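Local atomic coordinates of neuraminidase (Influenza A virus, PDB entry 4GDI), a protein that forms the tetrameric, neuraminidase-like beta-propeller head of a surface protein of a bat influenza A virus and resembles viral sialidases in fold, although its putative active site has diverged. Residues Lys55-Tyr60 with Ser91-Ile96; Ile125-Gly130 with Asp135-Ser140; Lys210-Asn215 with Ala220-Leu225. One frame throughout, in Å; residues are numbered along the deposited sequence.

Interaction 1 of 3, residues Lys55-Tyr60 with Ser91-Ile96; sequences KFFIAY and STSEMI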
loop_
_atom_site.group_PDB
_atom_site.type_symbol
_atom_site.label_atom_id
_atom_site.label_comp_id
_atom_site.label_asym_id
_atom_site.label_seq_id
_atom_site.Cartn_x
_atom_site.Cartn_y
_atom_site.Cartn_z
ATOM N N LYS A 55 -4.439 14.445 -5.690
ATOM C CA LYS A 55 -3.914 15.188 -6.820
ATOM C C LYS A 55 -4.262 14.433 -8.096
ATOM O O LYS A 55 -3.844 13.292 -8.286
ATOM C CB LYS A 55 -2.395 15.337 -6.693
ATOM C CG LYS A 55 -1.739 16.001 -7.897
ATOM C CD LYS A 55 -0.265 16.302 -7.645
ATOM C CE LYS A 55 0.624 15.608 -8.669
ATOM N NZ LYS A 55 2.044 15.519 -8.233
ATOM N N PHE A 56 -5.045 15.074 -8.958
ATOM C CA PHE A 56 -5.329 14.569 -10.289
ATOM C C PHE A 56 -4.408 15.308 -11.261
ATOM O O PHE A 56 -4.209 16.512 -11.123
ATOM C CB PHE A 56 -6.789 14.827 -10.664
ATOM C CG PHE A 56 -7.770 13.989 -9.896
ATOM C CD1 PHE A 56 -8.130 14.336 -8.615
ATOM C CD2 PHE A 56 -8.343 12.868 -10.469
ATOM C CE1 PHE A 56 -9.024 13.576 -7.914
ATOM C CE2 PHE A 56 -9.244 12.107 -9.766
ATOM C CZ PHE A 56 -9.577 12.454 -8.498
ATOM N N PHE A 57 -3.875 14.603 -12.249
ATOM C CA PHE A 57 -2.903 15.200 -13.153
ATOM C C PHE A 57 -2.680 14.399 -14.430
ATOM O O PHE A 57 -2.955 13.199 -14.482
ATOM C CB PHE A 57 -1.562 15.385 -12.436
ATOM C CG PHE A 57 -0.902 14.097 -12.022
ATOM C CD1 PHE A 57 -1.203 13.506 -10.812
ATOM C CD2 PHE A 57 0.044 13.496 -12.836
ATOM C CE1 PHE A 57 -0.590 12.319 -10.430
ATOM C CE2 PHE A 57 0.665 12.312 -12.456
ATOM C CZ PHE A 57 0.348 11.726 -11.255
ATOM N N ILE A 58 -2.185 15.077 -15.466
ATOM C CA ILE A 58 -1.794 14.396 -16.685
ATOM C C ILE A 58 -0.311 14.068 -16.542
ATOM O O ILE A 58 0.497 14.956 -16.245
ATOM C CB ILE A 58 -2.019 15.270 -17.936
ATOM C CG1 ILE A 58 -3.439 15.845 -17.962
ATOM C CG2 ILE A 58 -1.756 14.468 -19.200
ATOM C CD1 ILE A 58 -4.540 14.790 -17.923
ATOM N N ALA A 59 0.054 12.804 -16.740
ATOM C CA ALA A 59 1.464 12.408 -16.665
ATOM C C ALA A 59 2.150 12.709 -17.987
ATOM O O ALA A 59 1.564 12.506 -19.050
ATOM C CB ALA A 59 1.593 10.930 -16.354
ATOM N N TYR A 60 3.387 13.188 -17.930
ATOM C CA TYR A 60 4.139 13.398 -19.159
ATOM C C TYR A 60 5.522 12.770 -19.140
ATOM O O TYR A 60 6.226 12.789 -20.156
ATOM C CB TYR A 60 4.246 14.878 -19.503
ATOM C CG TYR A 60 5.145 15.675 -18.611
ATOM C CD1 TYR A 60 6.513 15.763 -18.867
ATOM C CD2 TYR A 60 4.631 16.368 -17.527
ATOM C CE1 TYR A 60 7.340 16.507 -18.056
ATOM C CE2 TYR A 60 5.455 17.115 -16.707
ATOM C CZ TYR A 60 6.804 17.188 -16.976
ATOM O OH TYR A 60 7.614 17.937 -16.151
ATOM N N SER A 91 4.246 3.307 -7.458
ATOM C CA SER A 91 3.604 2.560 -6.381
ATOM C C SER A 91 2.424 3.315 -5.770
ATOM O O SER A 91 1.524 2.705 -5.201
ATOM C CB SER A 91 4.617 2.259 -5.266
ATOM O OG SER A 91 5.817 1.725 -5.790
ATOM N N THR A 92 2.435 4.640 -5.859
ATOM C CA THR A 92 1.454 5.445 -5.148
ATOM C C THR A 92 0.380 6.050 -6.053
ATOM O O THR A 92 -0.609 6.578 -5.565
ATOM C CB THR A 92 2.142 6.616 -4.433
ATOM O OG1 THR A 92 2.772 7.448 -5.415
ATOM C CG2 THR A 92 3.179 6.113 -3.455
ATOM N N SER A 93 0.599 6.014 -7.364
ATOM C CA SER A 93 -0.268 6.720 -8.305
ATOM C C SER A 93 -1.071 5.737 -9.124
ATOM O O SER A 93 -0.562 4.691 -9.514
ATOM C CB SER A 93 0.558 7.599 -9.262
ATOM O OG SER A 93 1.258 8.610 -8.560
ATOM N N GLU A 94 -2.328 6.078 -9.378
ATOM C CA GLU A 94 -3.212 5.217 -10.150
ATOM C C GLU A 94 -3.502 5.874 -11.492
ATOM O O GLU A 94 -3.858 7.045 -11.545
ATOM C CB GLU A 94 -4.515 5.012 -9.381
ATOM C CG GLU A 94 -5.641 4.409 -10.170
ATOM C CD GLU A 94 -6.931 4.322 -9.374
ATOM O OE1 GLU A 94 -6.952 4.817 -8.228
ATOM O OE2 GLU A 94 -7.919 3.762 -9.899
ATOM N N MET A 95 -3.352 5.125 -12.575
ATOM C CA MET A 95 -3.774 5.612 -13.884
ATOM C C MET A 95 -5.291 5.434 -13.995
ATOM O O MET A 95 -5.800 4.354 -13.741
ATOM C CB MET A 95 -3.062 4.858 -15.005
ATOM C CG MET A 95 -3.461 5.339 -16.396
ATOM S SD MET A 95 -3.029 4.153 -17.694
ATOM C CE MET A 95 -1.302 4.501 -17.967
ATOM N N ILE A 96 -6.004 6.500 -14.353
ATOM C CA ILE A 96 -7.470 6.481 -14.373
ATOM C C ILE A 96 -8.067 6.305 -15.771
ATOM O O ILE A 96 -8.886 5.415 -15.985
ATOM C CB ILE A 96 -8.054 7.766 -13.755
ATOM C CG1 ILE A 96 -7.643 7.881 -12.278
ATOM C CG2 ILE A 96 -9.581 7.759 -13.864
ATOM C CD1 ILE A 96 -8.010 9.189 -11.648
#
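Phe56 and Ile96 make the principal contact here, purely apolar: CD1 at the tip of Ile96 lies 3.7 Å from CE2 and 3.9 Å from CD2 of Phe56, so the methyl meets the CD2-CE2 bond of the ring obliquely. Phe56 CG and Ile96 CG1 both sit beside the backbone N, anti to the carbonyl carbon. In Ile96 the extended second torsion (chi2 172°) then drives CD1 as far as the chain allows, and the two side chains cross at about a right angle. Contact is made through the ends alone, for the backbones stay well apart: the nearest pair of CA atoms, in Phe56 and Ile96, is 9.3 Å apart.

The second touch lies on the other face of the strand, because Phe57 follows Phe56 directly and points the opposite way. Its CG sits between the backbone N and the carbonyl carbon (chi1 64°), which sends the ring across to Ser93, whose OG rests near the ring plane, at the edge, 4.2 Å from Phe57 CZ. That hydroxyl is engaged elsewhere, bonded to Thr82 OG1 and more weakly to Thr89 O, so it meets the ring only as a packing neighbour. The two segments bury just 108 Å² between them.

The gap is explained by strand 78-83, which runs antiparallel between strands 53-64 and 94-98 in the same propeller sheet; Phe56 packs on its Lys81 and Phe57 on Thr82. The contact therefore bridges over a middle strand. The Phe56 ring also meets Trp111 of strand 111-117, in the next sheet along the chain, with planes inclined at about 55°, while Phe57 is further bordered by Ser41 and Ala44. Met95 packs on His25 of a second subunit and makes backbone hydrogen bonds to that subunit, so strand 94-98 lies at a subunit interface.

Interaction 2 of 3, residues Ile125-Gly130 with Asp135-Ser140; sequences IMIKYG and DTFSAS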
loop_
_atom_site.group_PDB
_atom_site.type_symbol
_atom_site.label_atom_id
_atom_site.label_comp_id
_atom_site.label_asym_id
_atom_site.label_seq_id
_atom_site.Cartn_x
_atom_site.Cartn_y
_atom_site.Cartn_z
ATOM N N ILE A 125 -15.205 13.902 -25.545
ATOM C CA ILE A 125 -15.138 13.752 -24.109
ATOM C C ILE A 125 -15.827 12.454 -23.714
ATOM O O ILE A 125 -16.847 12.077 -24.314
ATOM C CB ILE A 125 -15.763 14.990 -23.401
ATOM C CG1 ILE A 125 -14.748 16.136 -23.413
ATOM C CG2 ILE A 125 -16.182 14.653 -21.964
ATOM C CD1 ILE A 125 -15.317 17.502 -22.997
ATOM N N MET A 126 -15.244 11.742 -22.749
ATOM C CA MET A 126 -15.949 10.637 -22.119
ATOM C C MET A 126 -16.016 10.843 -20.611
ATOM O O MET A 126 -15.147 11.488 -19.999
ATOM C CB MET A 126 -15.350 9.268 -22.478
ATOM C CG MET A 126 -13.896 9.080 -22.175
ATOM S SD MET A 126 -13.257 7.448 -22.696
ATOM C CE MET A 126 -11.523 7.876 -22.735
ATOM N N ILE A 127 -17.083 10.308 -20.032
ATOM C CA ILE A 127 -17.382 10.483 -18.627
ATOM C C ILE A 127 -17.460 9.111 -18.004
ATOM O O ILE A 127 -18.073 8.192 -18.560
ATOM C CB ILE A 127 -18.726 11.209 -18.440
ATOM C CG1 ILE A 127 -18.736 12.480 -19.293
ATOM C CG2 ILE A 127 -18.975 11.507 -16.965
ATOM C CD1 ILE A 127 -20.024 13.263 -19.221
ATOM N N LYS A 128 -16.816 8.978 -16.854
ATOM C CA LYS A 128 -16.852 7.751 -16.071
ATOM C C LYS A 128 -17.491 8.047 -14.719
ATOM O O LYS A 128 -17.166 9.055 -14.074
ATOM C CB LYS A 128 -15.422 7.240 -15.896
ATOM C CG LYS A 128 -15.280 5.787 -15.504
ATOM C CD LYS A 128 -13.811 5.389 -15.594
ATOM C CE LYS A 128 -13.512 4.075 -14.876
ATOM N NZ LYS A 128 -12.048 3.888 -14.639
ATOM N N TYR A 129 -18.421 7.196 -14.298
ATOM C CA TYR A 129 -18.991 7.301 -12.962
ATOM C C TYR A 129 -18.665 5.984 -12.264
ATOM O O TYR A 129 -19.070 4.924 -12.719
ATOM C CB TYR A 129 -20.502 7.536 -13.032
ATOM C CG TYR A 129 -21.125 7.841 -11.702
ATOM C CD1 TYR A 129 -20.894 9.052 -11.074
ATOM C CD2 TYR A 129 -21.949 6.920 -11.066
ATOM C CE1 TYR A 129 -21.460 9.341 -9.857
ATOM C CE2 TYR A 129 -22.523 7.203 -9.847
ATOM C CZ TYR A 129 -22.274 8.409 -9.246
ATOM O OH TYR A 129 -22.830 8.695 -8.025
ATOM N N GLY A 130 -17.914 6.043 -11.174
ATOM C CA GLY A 130 -17.319 4.836 -10.623
ATOM C C GLY A 130 -16.460 4.112 -11.653
ATOM O O GLY A 130 -15.592 4.720 -12.292
ATOM N N ASP A 135 -21.014 8.075 -20.464
ATOM C CA ASP A 135 -21.424 9.015 -21.499
ATOM C C ASP A 135 -20.242 9.526 -22.294
ATOM O O ASP A 135 -19.097 9.478 -21.838
ATOM C CB ASP A 135 -22.194 10.196 -20.884
ATOM C CG ASP A 135 -23.414 10.596 -21.707
ATOM O OD1 ASP A 135 -23.477 10.226 -22.899
ATOM O OD2 ASP A 135 -24.309 11.282 -21.165
ATOM N N THR A 136 -20.542 9.988 -23.500
ATOM C CA THR A 136 -19.562 10.593 -24.378
ATOM C C THR A 136 -20.240 11.649 -25.227
ATOM O O THR A 136 -21.452 11.571 -25.478
ATOM C CB THR A 136 -18.989 9.574 -25.362
ATOM O OG1 THR A 136 -20.049 9.082 -26.191
ATOM C CG2 THR A 136 -18.340 8.420 -24.629
ATOM N N PHE A 137 -19.460 12.629 -25.675
ATOM C CA PHE A 137 -19.904 13.543 -26.716
ATOM C C PHE A 137 -18.698 14.139 -27.458
ATOM O O PHE A 137 -17.585 14.167 -26.940
ATOM C CB PHE A 137 -20.833 14.627 -26.154
ATOM C CG PHE A 137 -20.246 15.412 -25.014
ATOM C CD1 PHE A 137 -19.517 16.558 -25.252
ATOM C CD2 PHE A 137 -20.455 15.016 -23.704
ATOM C CE1 PHE A 137 -18.982 17.300 -24.197
ATOM C CE2 PHE A 137 -19.917 15.747 -22.636
ATOM C CZ PHE A 137 -19.181 16.892 -22.892
ATOM N N SER A 138 -18.931 14.591 -28.684
ATOM C CA SER A 138 -17.856 15.033 -29.570
ATOM C C SER A 138 -17.885 16.533 -29.813
ATOM O O SER A 138 -18.913 17.177 -29.644
ATOM C CB SER A 138 -17.979 14.321 -30.919
ATOM O OG SER A 138 -17.864 12.920 -30.774
ATOM N N ALA A 139 -16.749 17.073 -30.233
ATOM C CA ALA A 139 -16.662 18.466 -30.633
ATOM C C ALA A 139 -17.785 18.813 -31.588
ATOM O O ALA A 139 -18.197 17.985 -32.402
ATOM C CB ALA A 139 -15.332 18.727 -31.305
ATOM N N SER A 140 -18.279 20.041 -31.507
ATOM C CA SER A 140 -19.301 20.490 -32.448
ATOM C C SER A 140 -18.983 21.858 -33.045
ATOM O O SER A 140 -19.675 22.315 -33.948
ATOM C CB SER A 140 -20.672 20.521 -31.769
ATOM O OG SER A 140 -20.726 21.526 -30.773
#
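Ile125 lies against one face of the Phe137 ring, its CB 4.2 Å from the ring centroid and 19° off the normal, a CH-pi contact displaced toward the rim. Both branches of Ile125 touch the ring: CG2 approaches CZ of Phe137 to 3.9 Å, and CD1 also lies near the CE1-CZ side. Phe137 carries CG between its backbone N and carbonyl carbon (chi1 55°), which swings the ring back over Ile125. At the ring edge, near its plane, Ile127 CD1 stands 4.2 Å from Phe137 CE2; the same methyl is also 4.1 Å from Asp135 CB. Met126 and Thr136 point to the other side of the sheet, where Met126 CB meets Thr136 CG2 at 3.8 Å.

Backbone bonds set this register. Ile125 and Phe137 form a hydrogen-bonded pair, with Ile125 N giving to Phe137 O at 2.8 Å in a nearly straight bond (170°), and Phe137 N returning one to Ile125 O. Ile127 N then bonds to Asp135 O at 2.8 Å.

Farther out, the Phe137 ring is stacked with Tyr177, and Ile127 packs on Leu179 of the next sheet. The Asp135 carboxylate has a partner on each oxygen: OD2 takes a hydrogen bond from Val184 N, while OD1 receives a weak one from the adjacent Thr136 N. On the Met126-Thr136 face, Pro23 and Ile362 of a second subunit pack on Met126 and Thr136 respectively.

Strands 124-129 and 132-138 form an antiparallel beta hairpin, the last two strands of a four-stranded propeller blade. Asp135 of its outermost strand is a calcium ligand in a structure of this protein, though no metal is bound at that position in this chain.

Interaction 3 of 3, residues Lys210-Asn215 with Ala220-Leu225; sequences KCTGTN and AKRPLL. With CA (calcium ion), chain R.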
loop_
_atom_site.group_PDB
_atom_site.type_symbol
_atom_site.label_atom_id
_atom_site.label_comp_id
_atom_site.label_asym_id
_atom_site.label_seq_id
_atom_site.Cartn_x
_atom_site.Cartn_y
_atom_site.Cartn_z
ATOM N N LYS A 210 -19.784 29.141 -8.349
ATOM C CA LYS A 210 -19.043 30.319 -8.733
ATOM C C LYS A 210 -17.703 29.889 -9.295
ATOM O O LYS A 210 -17.001 29.090 -8.668
ATOM C CB LYS A 210 -18.853 31.205 -7.505
ATOM C CG LYS A 210 -20.172 31.802 -7.026
ATOM C CD LYS A 210 -19.992 32.633 -5.794
ATOM C CE LYS A 210 -21.333 32.954 -5.146
ATOM N NZ LYS A 210 -21.081 33.663 -3.868
ATOM N N CYS A 211 -17.351 30.412 -10.472
ATOM C CA CYS A 211 -16.134 30.002 -11.163
ATOM C C CYS A 211 -15.325 31.220 -11.613
ATOM O O CYS A 211 -15.882 32.263 -11.959
ATOM C CB CYS A 211 -16.473 29.202 -12.420
ATOM S SG CYS A 211 -17.509 27.784 -12.188
ATOM N N THR A 212 -14.013 31.078 -11.621
ATOM C CA THR A 212 -13.156 32.092 -12.188
ATOM C C THR A 212 -12.585 31.543 -13.467
ATOM O O THR A 212 -12.167 30.384 -13.515
ATOM C CB THR A 212 -11.991 32.464 -11.288
ATOM O OG1 THR A 212 -12.486 32.915 -10.032
ATOM C CG2 THR A 212 -11.167 33.611 -11.946
ATOM N N GLY A 213 -12.603 32.371 -14.502
ATOM C CA GLY A 213 -12.046 32.017 -15.794
ATOM C C GLY A 213 -10.691 32.648 -16.067
ATOM O O GLY A 213 -10.175 33.446 -15.275
ATOM N N THR A 214 -10.101 32.252 -17.187
ATOM C CA THR A 214 -8.886 32.876 -17.694
ATOM C C THR A 214 -9.180 33.293 -19.126
ATOM O O THR A 214 -9.584 32.470 -19.946
ATOM C CB THR A 214 -7.713 31.915 -17.651
ATOM O OG1 THR A 214 -7.384 31.619 -16.291
ATOM C CG2 THR A 214 -6.454 32.527 -18.355
ATOM N N ASN A 215 -9.044 34.583 -19.410
ATOM C CA ASN A 215 -9.272 35.096 -20.756
ATOM C C ASN A 215 -7.940 35.164 -21.499
ATOM O O ASN A 215 -7.101 36.000 -21.194
ATOM C CB ASN A 215 -9.929 36.483 -20.706
ATOM C CG ASN A 215 -10.347 36.993 -22.079
ATOM O OD1 ASN A 215 -9.715 36.689 -23.090
ATOM N ND2 ASN A 215 -11.412 37.777 -22.114
ATOM N N ALA A 220 -6.805 40.941 -19.129
ATOM C CA ALA A 220 -5.882 40.617 -18.062
ATOM C C ALA A 220 -6.611 40.621 -16.716
ATOM O O ALA A 220 -6.037 40.265 -15.693
ATOM C CB ALA A 220 -4.706 41.616 -18.058
ATOM N N LYS A 221 -7.872 41.038 -16.715
ATOM C CA LYS A 221 -8.727 40.748 -15.573
ATOM C C LYS A 221 -9.227 39.333 -15.806
ATOM O O LYS A 221 -9.169 38.830 -16.934
ATOM C CB LYS A 221 -9.904 41.724 -15.480
ATOM C CG LYS A 221 -9.595 43.002 -14.702
ATOM C CD LYS A 221 -10.724 44.016 -14.850
ATOM C CE LYS A 221 -10.425 45.293 -14.063
ATOM N NZ LYS A 221 -11.578 46.231 -14.084
ATOM N N ARG A 222 -9.701 38.682 -14.753
ATOM C CA ARG A 222 -10.294 37.350 -14.909
ATOM C C ARG A 222 -11.796 37.498 -14.888
ATOM O O ARG A 222 -12.342 38.052 -13.943
ATOM C CB ARG A 222 -9.847 36.429 -13.782
ATOM C CG ARG A 222 -8.350 36.241 -13.721
ATOM C CD ARG A 222 -7.977 35.281 -12.614
ATOM N NE ARG A 222 -6.548 35.006 -12.558
ATOM C CZ ARG A 222 -5.915 34.178 -13.387
ATOM N NH1 ARG A 222 -6.584 33.571 -14.353
ATOM N NH2 ARG A 222 -4.608 33.967 -13.255
ATOM N N PRO A 223 -12.468 37.037 -15.949
ATOM C CA PRO A 223 -13.933 37.024 -15.941
ATOM C C PRO A 223 -14.467 36.029 -14.907
ATOM O O PRO A 223 -13.818 35.018 -14.595
ATOM C CB PRO A 223 -14.292 36.566 -17.354
ATOM C CG PRO A 223 -13.122 35.743 -17.787
ATOM C CD PRO A 223 -11.906 36.356 -17.132
ATOM N N LEU A 224 -15.648 36.314 -14.388
ATOM C CA LEU A 224 -16.253 35.484 -13.353
ATOM C C LEU A 224 -17.604 34.970 -13.767
ATOM O O LEU A 224 -18.382 35.663 -14.425
ATOM C CB LEU A 224 -16.417 36.289 -12.069
ATOM C CG LEU A 224 -15.102 36.845 -11.543
ATOM C CD1 LEU A 224 -15.355 37.789 -10.394
ATOM C CD2 LEU A 224 -14.185 35.697 -11.109
ATOM N N LEU A 225 -17.900 33.746 -13.356
ATOM C CA LEU A 225 -19.177 33.148 -13.685
ATOM C C LEU A 225 -19.886 32.767 -12.389
ATOM O O LEU A 225 -19.271 32.221 -11.480
ATOM C CB LEU A 225 -18.961 31.924 -14.573
ATOM C CG LEU A 225 -20.158 31.013 -14.836
ATOM C CD1 LEU A 225 -21.206 31.663 -15.723
ATOM C CD2 LEU A 225 -19.657 29.694 -15.439
HETATM CA CA CA R . -5.337 37.174 -20.354
HETATM O O HOH W 1 -8.050 36.525 -17.611
HETATM O O HOH W 2 -3.402 38.508 -19.772
#
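Cys211 and Leu225 pair through two backbone bonds within an antiparallel beta hairpin, the middle two strands of a four-stranded propeller blade. Cys211 N reaches Leu225 O at 2.8 Å, and Leu225 N reaches Cys211 O at 2.9 Å. Gly213 N gives one further bond to Pro223 O at 2.9 Å, and Pro223 has no N-H to return it. Cys211 itself is tied to strand 200-205 by its disulfide with Cys202.

The polar side-chain ends find partners beyond the two segments. Thr212 OG1 is bonded to Ile271 N; with chi1 -58° the CG2 branch lies anti to the backbone N and meets Arg222 CB at 3.6 Å, and Leu224 CD2 lies alongside the same threonine. Arg222, extended from CG to NE, runs beside Thr214, and its NH2 is held by Ile267 O. Gly213 O lies at the edge of the guanidinium, in its plane. The Arg222 side chain comes within about 4 Å of that of Asp245, a calcium ligand. Lys210 NZ forms a salt bridge with Glu274.

Toward the turn, a water joins the two segments, taking a hydrogen bond from Asn215 N and bonding to Lys221 O. Asn215 OD1 is satisfied by Trp217 N. Asp219, Asp245, Gly263 and Gly265 complete the metal site with a second water, and Asn215 contributes its backbone O, 2.3 Å from the calcium ion.

The three contacts follow one another along the chain and fall in three different sheets of the propeller. Interactions 1 and 2 are neighbours: their centres are about 20 Å apart, they meet where Lys128 NZ packs 3.8 Å from Ile96 O, and both touch the second subunit. Interaction 3 stands apart, its centre about 28 Å from that of interaction 1, on the opposite side of the chain's centre, and about 25 Å from that of interaction 2; no other protein chain touches it. Calcium divides them as well: 210-215 with 220-225 holds a bound ion, 125-130 with 135-140 carries Asp135 of a site empty in this chain, and interaction 1 lies away from every known site.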